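Local atomic coordinates of metallophosphoesterase (Clostridium thermocellum, PDB entry 4J6O), a protein that probably removes phosphate from 2',3'-phosphate RNA ends as the manganese-binding, calcineurin-like phosphatase component of the bacterial Pnkp-Hen1 RNA repair system. Residues 5-11 against 143-149; 10-15 against 57-61; 157-163 against 198-204. All coordinates share one frame; numbering follows the deposited sequence.

Interaction 1 (5-11 against 143-149); sequences NNKKDEH and HYVLDDG
Asn-5 and His-143 lie side by side where the weakly bonded strand 6-7 joins the edge of a mixed beta sheet, parallel to strand 143-146. The amide of Asn-5 is stacked on the imidazole, planes 20° apart, and Asn-5 CB sits over one face of the His-143 ring, 4.0 Å from the centroid, as a CH-pi contact. With CG between the backbone N and the carbonyl carbon (chi1 60°), the Asn-5 amide runs alongside the imidazole; beyond the pair, His-143 NE2 is bonded to Gly-164. The strands are joined by Val-145 N to Asn-5 O and by Lys-7 N to Val-145 O, both 2.8 Å. Lys-7 and Tyr-144 run alongside each other, Lys-7 CG 3.4 Å from Tyr-144 CD1, while Lys-8 lies along Val-145, Lys-8 CE 3.8 Å from Val-145 CG1. From Lys-7 to Glu-10 the chain makes a type I turn, and Asn-6 OD1 holds Lys-8 N in an Asx turn. At the far end, His-11 and Asp-147 cross at about a right angle, their planes 83° apart. His-11 ND1 donates in its ring plane to the anti lone pair of Asp-147 OD1, 2.7 Å away; Asp-147 OD2 is bonded to Tyr-238 OH.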
loop_
_atom_site.group_PDB
_atom_site.type_symbol
_atom_site.label_atom_id
_atom_site.label_comp_id
_atom_site.label_asym_id
_atom_site.label_seq_id
_atom_site.Cartn_x
_atom_site.Cartn_y
_atom_site.Cartn_z
ATOM N N ASN A 5 3.119 14.436 -7.039
ATOM C CA ASN A 5 1.991 13.541 -7.249
ATOM C C ASN A 5 1.529 13.452 -8.712
ATOM O O ASN A 5 0.772 12.564 -9.091
ATOM C CB ASN A 5 0.849 13.848 -6.289
ATOM C CG ASN A 5 0.328 15.233 -6.452
ATOM O OD1 ASN A 5 -0.189 15.583 -7.519
ATOM N ND2 ASN A 5 0.467 16.052 -5.404
ATOM N N ASN A 6 2.031 14.333 -9.560
ATOM C CA ASN A 6 1.596 14.325 -10.942
ATOM C C ASN A 6 2.312 13.263 -11.817
ATOM O O ASN A 6 3.480 13.384 -12.141
ATOM C CB ASN A 6 1.774 15.734 -11.502
ATOM C CG ASN A 6 1.099 15.911 -12.820
ATOM O OD1 ASN A 6 1.012 14.966 -13.597
ATOM N ND2 ASN A 6 0.613 17.117 -13.095
ATOM N N LYS A 7 1.598 12.205 -12.187
ATOM C CA LYS A 7 2.161 11.177 -13.070
ATOM C C LYS A 7 1.187 10.966 -14.205
ATOM O O LYS A 7 0.959 9.830 -14.633
ATOM C CB LYS A 7 2.343 9.856 -12.328
ATOM C CG LYS A 7 3.480 9.855 -11.323
ATOM C CD LYS A 7 4.838 9.698 -12.007
ATOM C CE LYS A 7 5.854 9.089 -11.039
ATOM N NZ LYS A 7 7.196 9.016 -11.670
ATOM N N LYS A 8 0.564 12.052 -14.636
ATOM C CA LYS A 8 -0.442 11.993 -15.683
ATOM C C LYS A 8 0.083 11.435 -17.008
ATOM O O LYS A 8 -0.701 10.936 -17.830
ATOM C CB LYS A 8 -1.093 13.347 -15.856
ATOM C CG LYS A 8 -1.976 13.734 -14.687
ATOM C CD LYS A 8 -2.598 15.098 -14.974
ATOM C CE LYS A 8 -3.454 15.580 -13.835
ATOM N NZ LYS A 8 -3.946 16.968 -14.105
ATOM N N ASP A 9 1.401 11.462 -17.203
ATOM C CA ASP A 9 2.002 10.902 -18.413
ATOM C C ASP A 9 2.198 9.379 -18.343
ATOM O O ASP A 9 2.667 8.748 -19.311
ATOM C CB ASP A 9 3.324 11.602 -18.733
ATOM C CG ASP A 9 4.213 11.783 -17.511
ATOM O OD1 ASP A 9 3.840 11.392 -16.378
ATOM O OD2 ASP A 9 5.305 12.349 -17.698
ATOM N N GLU A 10 1.829 8.798 -17.216
ATOM C CA GLU A 10 1.913 7.356 -17.018
ATOM C C GLU A 10 0.558 6.709 -17.301
ATOM O O GLU A 10 -0.424 6.920 -16.559
ATOM C CB GLU A 10 2.387 7.045 -15.600
ATOM C CG GLU A 10 3.839 7.428 -15.322
ATOM C CD GLU A 10 4.848 6.436 -15.918
ATOM O OE1 GLU A 10 4.565 5.203 -15.955
ATOM O OE2 GLU A 10 5.927 6.903 -16.354
ATOM N N HIS A 11 0.497 5.904 -18.364
ATOM C CA HIS A 11 -0.809 5.419 -18.798
ATOM C C HIS A 11 -1.062 3.957 -18.444
ATOM O O HIS A 11 -2.186 3.498 -18.546
ATOM C CB HIS A 11 -1.010 5.699 -20.298
ATOM C CG HIS A 11 -0.789 7.138 -20.665
ATOM N ND1 HIS A 11 -1.695 8.130 -20.356
ATOM C CD2 HIS A 11 0.257 7.757 -21.261
ATOM C CE1 HIS A 11 -1.229 9.295 -20.778
ATOM N NE2 HIS A 11 -0.046 9.098 -21.333
ATOM N N HIS A 143 0.277 10.367 -2.869
ATOM C CA HIS A 143 -0.630 9.719 -3.823
ATOM C C HIS A 143 -0.142 10.063 -5.201
ATOM O O HIS A 143 0.710 10.905 -5.371
ATOM C CB HIS A 143 -2.065 10.218 -3.651
ATOM C CG HIS A 143 -2.261 11.683 -3.985
ATOM N ND1 HIS A 143 -1.751 12.714 -3.205
ATOM C CD2 HIS A 143 -2.941 12.273 -5.001
ATOM C CE1 HIS A 143 -2.144 13.871 -3.718
ATOM N NE2 HIS A 143 -2.841 13.643 -4.816
ATOM N N TYR A 144 -0.679 9.365 -6.199
ATOM C CA TYR A 144 -0.324 9.703 -7.566
ATOM C C TYR A 144 -1.588 9.933 -8.355
ATOM O O TYR A 144 -2.575 9.238 -8.161
ATOM C CB TYR A 144 0.461 8.588 -8.232
ATOM C CG TYR A 144 1.869 8.431 -7.761
ATOM C CD1 TYR A 144 2.820 9.398 -8.045
ATOM C CD2 TYR A 144 2.266 7.320 -7.051
ATOM C CE1 TYR A 144 4.134 9.249 -7.647
ATOM C CE2 TYR A 144 3.581 7.149 -6.649
ATOM C CZ TYR A 144 4.527 8.127 -6.972
ATOM O OH TYR A 144 5.848 8.021 -6.574
ATOM N N VAL A 145 -1.574 10.981 -9.176
ATOM C CA VAL A 145 -2.602 11.163 -10.204
ATOM C C VAL A 145 -1.992 10.671 -11.503
ATOM O O VAL A 145 -0.984 11.221 -11.993
ATOM C CB VAL A 145 -3.031 12.661 -10.315
ATOM C CG1 VAL A 145 -4.190 12.806 -11.272
ATOM C CG2 VAL A 145 -3.428 13.206 -8.896
ATOM N N LEU A 146 -2.626 9.668 -12.102
ATOM C CA LEU A 146 -2.039 9.009 -13.254
ATOM C C LEU A 146 -2.962 9.082 -14.469
ATOM O O LEU A 146 -4.141 9.442 -14.341
ATOM C CB LEU A 146 -1.856 7.531 -12.913
ATOM C CG LEU A 146 -0.930 7.289 -11.734
ATOM C CD1 LEU A 146 -1.592 6.319 -10.747
ATOM C CD2 LEU A 146 0.258 6.570 -12.266
ATOM N N ASP A 147 -2.389 8.764 -15.639
ATOM C CA ASP A 147 -3.158 8.508 -16.865
ATOM C C ASP A 147 -4.146 9.624 -17.165
ATOM O O ASP A 147 -5.375 9.428 -17.134
ATOM C CB ASP A 147 -3.902 7.175 -16.765
ATOM C CG ASP A 147 -4.509 6.777 -18.099
ATOM O OD1 ASP A 147 -3.942 7.214 -19.141
ATOM O OD2 ASP A 147 -5.540 6.077 -18.091
ATOM N N ASP A 148 -3.575 10.798 -17.427
ATOM C CA ASP A 148 -4.347 11.985 -17.789
ATOM C C ASP A 148 -5.398 12.337 -16.763
ATOM O O ASP A 148 -6.445 12.874 -17.117
ATOM C CB ASP A 148 -5.012 11.815 -19.173
ATOM C CG ASP A 148 -4.008 11.739 -20.288
ATOM O OD1 ASP A 148 -2.992 12.440 -20.202
ATOM O OD2 ASP A 148 -4.222 10.988 -21.253
ATOM N N GLY A 149 -5.138 12.012 -15.489
ATOM C CA GLY A 149 -6.106 12.281 -14.436
ATOM C C GLY A 149 -7.264 11.297 -14.354
ATOM O O GLY A 149 -8.240 11.541 -13.659
#

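Interaction 2 (10-15 against 57-61); sequences EHGPFD and GRKVL
Arg-58 grips Asp-15 side-on, giving each carboxylate oxygen one nitrogen: NE meets Asp-15 OD2 at 3.1 Å and NH1 meets Asp-15 OD1 at the same distance. The two planes are 22° apart, so the fork is slightly twisted. NE approaches OD2 on the syn side, whereas NH1 comes to OD1 from above the carboxylate plane. A bend at chi3 (70°) turns the guanidinium back across the neighbouring strand, where Pro-13 CB presses on one of its faces, 3.3 Å from Arg-58 CZ. NH1 also makes a weak bond to Phe-14 O.

Next to this pair, strands 14-15 and 59-61 run parallel. Lys-59 N donates to Pro-13 O, Asp-15 N to Lys-59 O at 2.8 Å, and Leu-61 N to Asp-15 O. Water 1 donates to both Pro-13 O and Gly-57 O, extending the join to just before the strands begin. The Phe-14 ring is covered on both faces: Leu-61 CD1 lies 4.0 Å from its centroid, and Gly-12 CA sits over the centre of the opposite face. A cis peptide bond precedes Pro-13, between that glycine and the strand. Lys-59 NZ reaches Glu-10 OE1 only as a long ion pair.

Farther out, Tyr-36 OH holds Asp-15 OD2, and Glu-240 forms a salt bridge with Arg-58 NH2, which probably offsets the nearby positive charge of Arg-237. Phe-14 and Leu-61 both pack on Leu-146 of strand 143-146, in the other main sheet. Strand 14-17 continues toward Asp-19 and His-21, ligands of the manganese, and strand 59-62 toward Asp-65, a third. Adjacent parallel strands that deliver metal ligands from the loops beyond their C-terminal ends are characteristic of the calcineurin-like metallophosphoesterase fold.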
loop_
_atom_site.group_PDB
_atom_site.type_symbol
_atom_site.label_atom_id
_atom_site.label_comp_id
_atom_site.label_asym_id
_atom_site.label_seq_id
_atom_site.Cartn_x
_atom_site.Cartn_y
_atom_site.Cartn_z
ATOM N N GLU A 10 1.829 8.798 -17.216
ATOM C CA GLU A 10 1.913 7.356 -17.018
ATOM C C GLU A 10 0.558 6.709 -17.301
ATOM O O GLU A 10 -0.424 6.920 -16.559
ATOM C CB GLU A 10 2.387 7.045 -15.600
ATOM C CG GLU A 10 3.839 7.428 -15.322
ATOM C CD GLU A 10 4.848 6.436 -15.918
ATOM O OE1 GLU A 10 4.565 5.203 -15.955
ATOM O OE2 GLU A 10 5.927 6.903 -16.354
ATOM N N HIS A 11 0.497 5.904 -18.364
ATOM C CA HIS A 11 -0.809 5.419 -18.798
ATOM C C HIS A 11 -1.062 3.957 -18.444
ATOM O O HIS A 11 -2.186 3.498 -18.546
ATOM C CB HIS A 11 -1.010 5.699 -20.298
ATOM C CG HIS A 11 -0.789 7.138 -20.665
ATOM N ND1 HIS A 11 -1.695 8.130 -20.356
ATOM C CD2 HIS A 11 0.257 7.757 -21.261
ATOM C CE1 HIS A 11 -1.229 9.295 -20.778
ATOM N NE2 HIS A 11 -0.046 9.098 -21.333
ATOM N N GLY A 12 -0.023 3.253 -17.993
ATOM C CA GLY A 12 -0.147 1.863 -17.608
ATOM C C GLY A 12 -0.046 1.040 -18.873
ATOM O O GLY A 12 0.493 1.533 -19.855
ATOM N N PRO A 13 -0.624 -0.162 -18.878
ATOM C CA PRO A 13 -1.463 -0.741 -17.810
ATOM C C PRO A 13 -0.829 -0.876 -16.430
ATOM O O PRO A 13 0.395 -0.978 -16.352
ATOM C CB PRO A 13 -1.710 -2.172 -18.302
ATOM C CG PRO A 13 -1.664 -2.039 -19.800
ATOM C CD PRO A 13 -0.562 -1.037 -20.058
ATOM N N PHE A 14 -1.661 -0.923 -15.387
ATOM C CA PHE A 14 -1.139 -1.040 -14.015
ATOM C C PHE A 14 -1.834 -2.183 -13.337
ATOM O O PHE A 14 -2.984 -2.485 -13.634
ATOM C CB PHE A 14 -1.491 0.199 -13.173
ATOM C CG PHE A 14 -0.960 1.474 -13.722
ATOM C CD1 PHE A 14 0.393 1.717 -13.727
ATOM C CD2 PHE A 14 -1.830 2.446 -14.229
ATOM C CE1 PHE A 14 0.885 2.914 -14.214
ATOM C CE2 PHE A 14 -1.354 3.652 -14.683
ATOM C CZ PHE A 14 0.001 3.890 -14.719
ATOM N N ASP A 15 -1.125 -2.833 -12.419
ATOM C CA ASP A 15 -1.752 -3.790 -11.520
ATOM C C ASP A 15 -1.555 -3.237 -10.142
ATOM O O ASP A 15 -0.413 -2.993 -9.720
ATOM C CB ASP A 15 -1.111 -5.155 -11.702
ATOM C CG ASP A 15 -1.359 -5.694 -13.098
ATOM O OD1 ASP A 15 -2.522 -5.716 -13.520
ATOM O OD2 ASP A 15 -0.381 -6.062 -13.761
ATOM N N GLY A 57 4.816 -5.440 -20.552
ATOM C CA GLY A 57 5.189 -4.126 -20.072
ATOM C C GLY A 57 4.248 -3.496 -19.027
ATOM O O GLY A 57 4.160 -2.260 -18.893
ATOM N N ARG A 58 3.521 -4.336 -18.301
ATOM C CA ARG A 58 2.632 -3.852 -17.235
ATOM C C ARG A 58 3.467 -3.383 -16.065
ATOM O O ARG A 58 4.608 -3.806 -15.913
ATOM C CB ARG A 58 1.670 -4.958 -16.795
ATOM C CG ARG A 58 0.817 -5.463 -17.945
ATOM C CD ARG A 58 -0.275 -6.397 -17.437
ATOM N NE ARG A 58 -1.314 -5.690 -16.670
ATOM C CZ ARG A 58 -2.453 -5.192 -17.160
ATOM N NH1 ARG A 58 -3.312 -4.624 -16.307
ATOM N NH2 ARG A 58 -2.762 -5.319 -18.486
ATOM N N LYS A 59 2.891 -2.492 -15.256
ATOM C CA LYS A 59 3.576 -1.910 -14.076
ATOM C C LYS A 59 2.702 -2.105 -12.861
ATOM O O LYS A 59 1.519 -2.159 -12.987
ATOM C CB LYS A 59 3.892 -0.435 -14.274
ATOM C CG LYS A 59 4.891 -0.207 -15.442
ATOM C CD LYS A 59 5.506 1.178 -15.346
ATOM C CE LYS A 59 6.482 1.348 -16.533
ATOM N NZ LYS A 59 7.247 2.616 -16.467
ATOM N N VAL A 60 3.328 -2.218 -11.704
ATOM C CA VAL A 60 2.617 -2.427 -10.446
ATOM C C VAL A 60 2.537 -1.111 -9.677
ATOM O O VAL A 60 3.534 -0.364 -9.564
ATOM C CB VAL A 60 3.339 -3.458 -9.547
ATOM C CG1 VAL A 60 2.581 -3.590 -8.168
ATOM C CG2 VAL A 60 3.432 -4.821 -10.213
ATOM N N LEU A 61 1.384 -0.891 -9.055
ATOM C CA LEU A 61 1.231 0.237 -8.124
ATOM C C LEU A 61 0.886 -0.321 -6.760
ATOM O O LEU A 61 -0.158 -0.942 -6.613
ATOM C CB LEU A 61 0.094 1.155 -8.589
ATOM C CG LEU A 61 0.241 1.743 -9.987
ATOM C CD1 LEU A 61 -0.994 2.614 -10.247
ATOM C CD2 LEU A 61 1.513 2.567 -10.149
HETATM O O HOH W 1 2.720 -0.100 -17.756
#

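Interaction 3 (157-163 against 198-204); sequences GMKEEFQ and YRGKALV. With PGE (triethylene glycol), chain D.
The Tyr-198 ring meets Glu-160 N and Gln-163 NE2 at its edge, near the ring plane, and carries the backbone N of Gly-200 over the centre of one face. Here the loop between strand 151-154 and helix 168-176 of the calcineurin-like fold packs against the segment leading into strand 203-206. Tyr-198 and Gln-163 come from opposite directions, amide and ring planes 45° apart. Gln-163 NE2 donates almost straight (173°) to Tyr-198 OH at 2.8 Å, and also to Met-158 O at 3.0 Å. Both acceptors lie close to the amide plane, so the pair of bonds fixes the amide's rotation. Tyr-198 OH in turn donates to a lone pair of Ala-202 O, 2.7 Å away, so the hydroxyl accepts from Gln-163 and donates within its own segment.

Val-204 CG2 packs beside the amide, 3.5 Å from Gln-163 NE2, while Val-152 of strand 151-154 touches both Gln-163 and Ala-202. Glu-160 extends past Gly-200, its OE1 3.3 Å from Gly-200 CA. Water 2 links Glu-160 OE1 to Arg-199 N, and water 3 links Glu-160 OE2 to Lys-201 N, so the carboxylate bridges to the backbone N of the residues before and after Gly-200. A triethylene glycol, probably from the crystallisation liquor, lies against the pair: its O4 accepts from Ala-202 N at 2.7 Å and donates to Gln-163 OE1 at 2.8 Å.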
loop_
_atom_site.group_PDB
_atom_site.type_symbol
_atom_site.label_atom_id
_atom_site.label_comp_id
_atom_site.label_asym_id
_atom_site.label_seq_id
_atom_site.Cartn_x
_atom_site.Cartn_y
_atom_site.Cartn_z
ATOM N N GLY A 157 -7.261 6.581 0.392
ATOM C CA GLY A 157 -8.154 7.296 -0.525
ATOM C C GLY A 157 -7.735 8.750 -0.727
ATOM O O GLY A 157 -6.751 9.202 -0.155
ATOM N N MET A 158 -8.437 9.435 -1.605
ATOM C CA MET A 158 -8.151 10.845 -1.842
ATOM C C MET A 158 -9.435 11.503 -2.372
ATOM O O MET A 158 -9.838 11.291 -3.528
ATOM C CB MET A 158 -6.971 11.020 -2.805
ATOM C CG MET A 158 -6.418 12.472 -2.840
ATOM S SD MET A 158 -5.946 13.046 -1.229
ATOM C CE MET A 158 -4.556 11.962 -0.843
ATOM N N LYS A 159 -10.081 12.307 -1.525
ATOM C CA LYS A 159 -11.277 13.005 -1.971
ATOM C C LYS A 159 -10.934 14.032 -3.064
ATOM O O LYS A 159 -9.778 14.445 -3.181
ATOM C CB LYS A 159 -11.991 13.659 -0.786
ATOM C CG LYS A 159 -11.175 14.650 -0.050
ATOM C CD LYS A 159 -12.134 15.359 0.961
ATOM C CE LYS A 159 -11.432 16.167 2.006
ATOM N NZ LYS A 159 -12.434 16.878 2.883
ATOM N N GLU A 160 -11.927 14.378 -3.898
ATOM C CA GLU A 160 -11.698 15.172 -5.108
ATOM C C GLU A 160 -10.893 16.452 -4.913
ATOM O O GLU A 160 -9.949 16.716 -5.663
ATOM C CB GLU A 160 -13.027 15.509 -5.773
ATOM C CG GLU A 160 -12.855 16.323 -7.041
ATOM C CD GLU A 160 -14.136 16.469 -7.818
ATOM O OE1 GLU A 160 -15.198 15.993 -7.344
ATOM O OE2 GLU A 160 -14.071 17.051 -8.919
ATOM N N GLU A 161 -11.279 17.230 -3.897
ATOM C CA GLU A 161 -10.693 18.534 -3.597
ATOM C C GLU A 161 -9.178 18.470 -3.380
ATOM O O GLU A 161 -8.485 19.455 -3.580
ATOM C CB GLU A 161 -11.392 19.128 -2.346
ATOM C CG GLU A 161 -10.833 20.443 -1.807
ATOM C CD GLU A 161 -11.341 20.791 -0.386
ATOM O OE1 GLU A 161 -12.164 20.031 0.181
ATOM O OE2 GLU A 161 -10.906 21.841 0.162
ATOM N N PHE A 162 -8.665 17.305 -2.969
ATOM C CA PHE A 162 -7.282 17.207 -2.522
ATOM C C PHE A 162 -6.419 16.558 -3.630
ATOM O O PHE A 162 -5.198 16.544 -3.563
ATOM C CB PHE A 162 -7.200 16.264 -1.315
ATOM C CG PHE A 162 -7.640 16.853 -0.010
ATOM C CD1 PHE A 162 -8.169 18.140 0.101
ATOM C CD2 PHE A 162 -7.489 16.107 1.129
ATOM C CE1 PHE A 162 -8.554 18.623 1.335
ATOM C CE2 PHE A 162 -7.868 16.585 2.372
ATOM C CZ PHE A 162 -8.391 17.856 2.483
ATOM N N GLN A 163 -7.066 15.970 -4.621
ATOM C CA GLN A 163 -6.307 15.298 -5.668
ATOM C C GLN A 163 -5.375 16.241 -6.393
ATOM O O GLN A 163 -5.756 17.330 -6.831
ATOM C CB GLN A 163 -7.210 14.576 -6.652
ATOM C CG GLN A 163 -7.962 13.397 -6.018
ATOM C CD GLN A 163 -9.009 12.849 -6.950
ATOM O OE1 GLN A 163 -9.113 13.289 -8.078
ATOM N NE2 GLN A 163 -9.826 11.920 -6.467
ATOM N N TYR A 198 -18.054 11.081 -2.801
ATOM C CA TYR A 198 -17.153 11.303 -3.932
ATOM C C TYR A 198 -17.881 11.365 -5.292
ATOM O O TYR A 198 -18.687 10.487 -5.644
ATOM C CB TYR A 198 -16.063 10.209 -3.962
ATOM C CG TYR A 198 -15.017 10.407 -5.034
ATOM C CD1 TYR A 198 -14.002 11.335 -4.867
ATOM C CD2 TYR A 198 -15.037 9.653 -6.209
ATOM C CE1 TYR A 198 -13.024 11.543 -5.839
ATOM C CE2 TYR A 198 -14.056 9.824 -7.175
ATOM C CZ TYR A 198 -13.054 10.762 -6.995
ATOM O OH TYR A 198 -12.061 10.986 -7.941
ATOM N N ARG A 199 -17.574 12.422 -6.036
ATOM C CA ARG A 199 -18.175 12.654 -7.341
ATOM C C ARG A 199 -17.083 13.087 -8.318
ATOM O O ARG A 199 -17.343 13.746 -9.313
ATOM C CB ARG A 199 -19.264 13.738 -7.240
ATOM C CG ARG A 199 -20.431 13.394 -6.324
ATOM C CD ARG A 199 -21.096 12.088 -6.754
ATOM N NE ARG A 199 -22.294 11.762 -5.980
ATOM C CZ ARG A 199 -22.307 11.133 -4.803
ATOM N NH1 ARG A 199 -21.176 10.757 -4.210
ATOM N NH2 ARG A 199 -23.465 10.888 -4.206
ATOM N N GLY A 200 -15.851 12.695 -8.036
ATOM C CA GLY A 200 -14.720 13.127 -8.829
ATOM C C GLY A 200 -14.598 12.323 -10.126
ATOM O O GLY A 200 -15.156 11.222 -10.278
ATOM N N LYS A 201 -13.846 12.886 -11.067
ATOM C CA LYS A 201 -13.662 12.281 -12.370
ATOM C C LYS A 201 -12.779 11.036 -12.312
ATOM O O LYS A 201 -13.060 10.049 -12.993
ATOM C CB LYS A 201 -13.047 13.307 -13.328
ATOM C CG LYS A 201 -12.262 12.702 -14.494
ATOM C CD LYS A 201 -11.357 13.743 -15.154
ATOM C CE LYS A 201 -10.418 13.121 -16.174
ATOM N NZ LYS A 201 -9.298 14.069 -16.471
ATOM N N ALA A 202 -11.706 11.099 -11.527
ATOM C CA ALA A 202 -10.735 9.994 -11.493
ATOM C C ALA A 202 -11.283 8.815 -10.731
ATOM O O ALA A 202 -11.918 8.970 -9.682
ATOM C CB ALA A 202 -9.479 10.414 -10.860
ATOM N N LEU A 203 -11.027 7.630 -11.252
ATOM C CA LEU A 203 -11.260 6.430 -10.481
ATOM C C LEU A 203 -10.220 6.395 -9.353
ATOM O O LEU A 203 -9.028 6.532 -9.632
ATOM C CB LEU A 203 -11.021 5.244 -11.394
ATOM C CG LEU A 203 -10.906 3.864 -10.743
ATOM C CD1 LEU A 203 -12.221 3.457 -10.122
ATOM C CD2 LEU A 203 -10.483 2.830 -11.809
ATOM N N VAL A 204 -10.645 6.205 -8.091
ATOM C CA VAL A 204 -9.677 6.155 -6.998
ATOM C C VAL A 204 -9.592 4.737 -6.516
ATOM O O VAL A 204 -10.581 4.180 -6.049
ATOM C CB VAL A 204 -10.104 7.042 -5.781
ATOM C CG1 VAL A 204 -9.012 7.054 -4.720
ATOM C CG2 VAL A 204 -10.473 8.456 -6.275
HETATM C C1 PGE D . -3.707 17.183 -10.803
HETATM O O1 PGE D . -2.573 16.286 -10.721
HETATM C C2 PGE D . -4.970 16.673 -10.101
HETATM O O2 PGE D . -5.921 16.124 -11.021
HETATM C C3 PGE D . -7.112 15.667 -10.347
HETATM C C4 PGE D . -7.614 14.269 -10.754
HETATM O O4 PGE D . -11.076 13.303 -10.024
HETATM C C6 PGE D . -10.263 14.187 -10.792
HETATM C C5 PGE D . -9.525 13.543 -11.954
HETATM O O3 PGE D . -8.236 14.138 -12.060
HETATM O O HOH W 2 -16.184 14.778 -4.933
HETATM O O HOH W 3 -12.879 15.554 -10.859
#

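From the N terminus, residues 5-11 wait for 143-149 to close interaction 1, a loop of 131 intervening residues. Within that loop lies interaction 2, closed much sooner when 57-61 meets 10-15; the two share Glu-10 and His-11, where the chain passes from strand 6-7 in one mixed sheet to strand 14-17 in the other. Interactions 1 and 2 bring these two sheets together through Leu-146. Interaction 3 follows in series, closing a shorter loop between 157-163 and 198-204. It reaches the sheet of interaction 1, and Lys-201 NZ probably bonds to Asp-148 O. Interactions 2 and 3 do not touch, their nearest atoms about 9 Å apart.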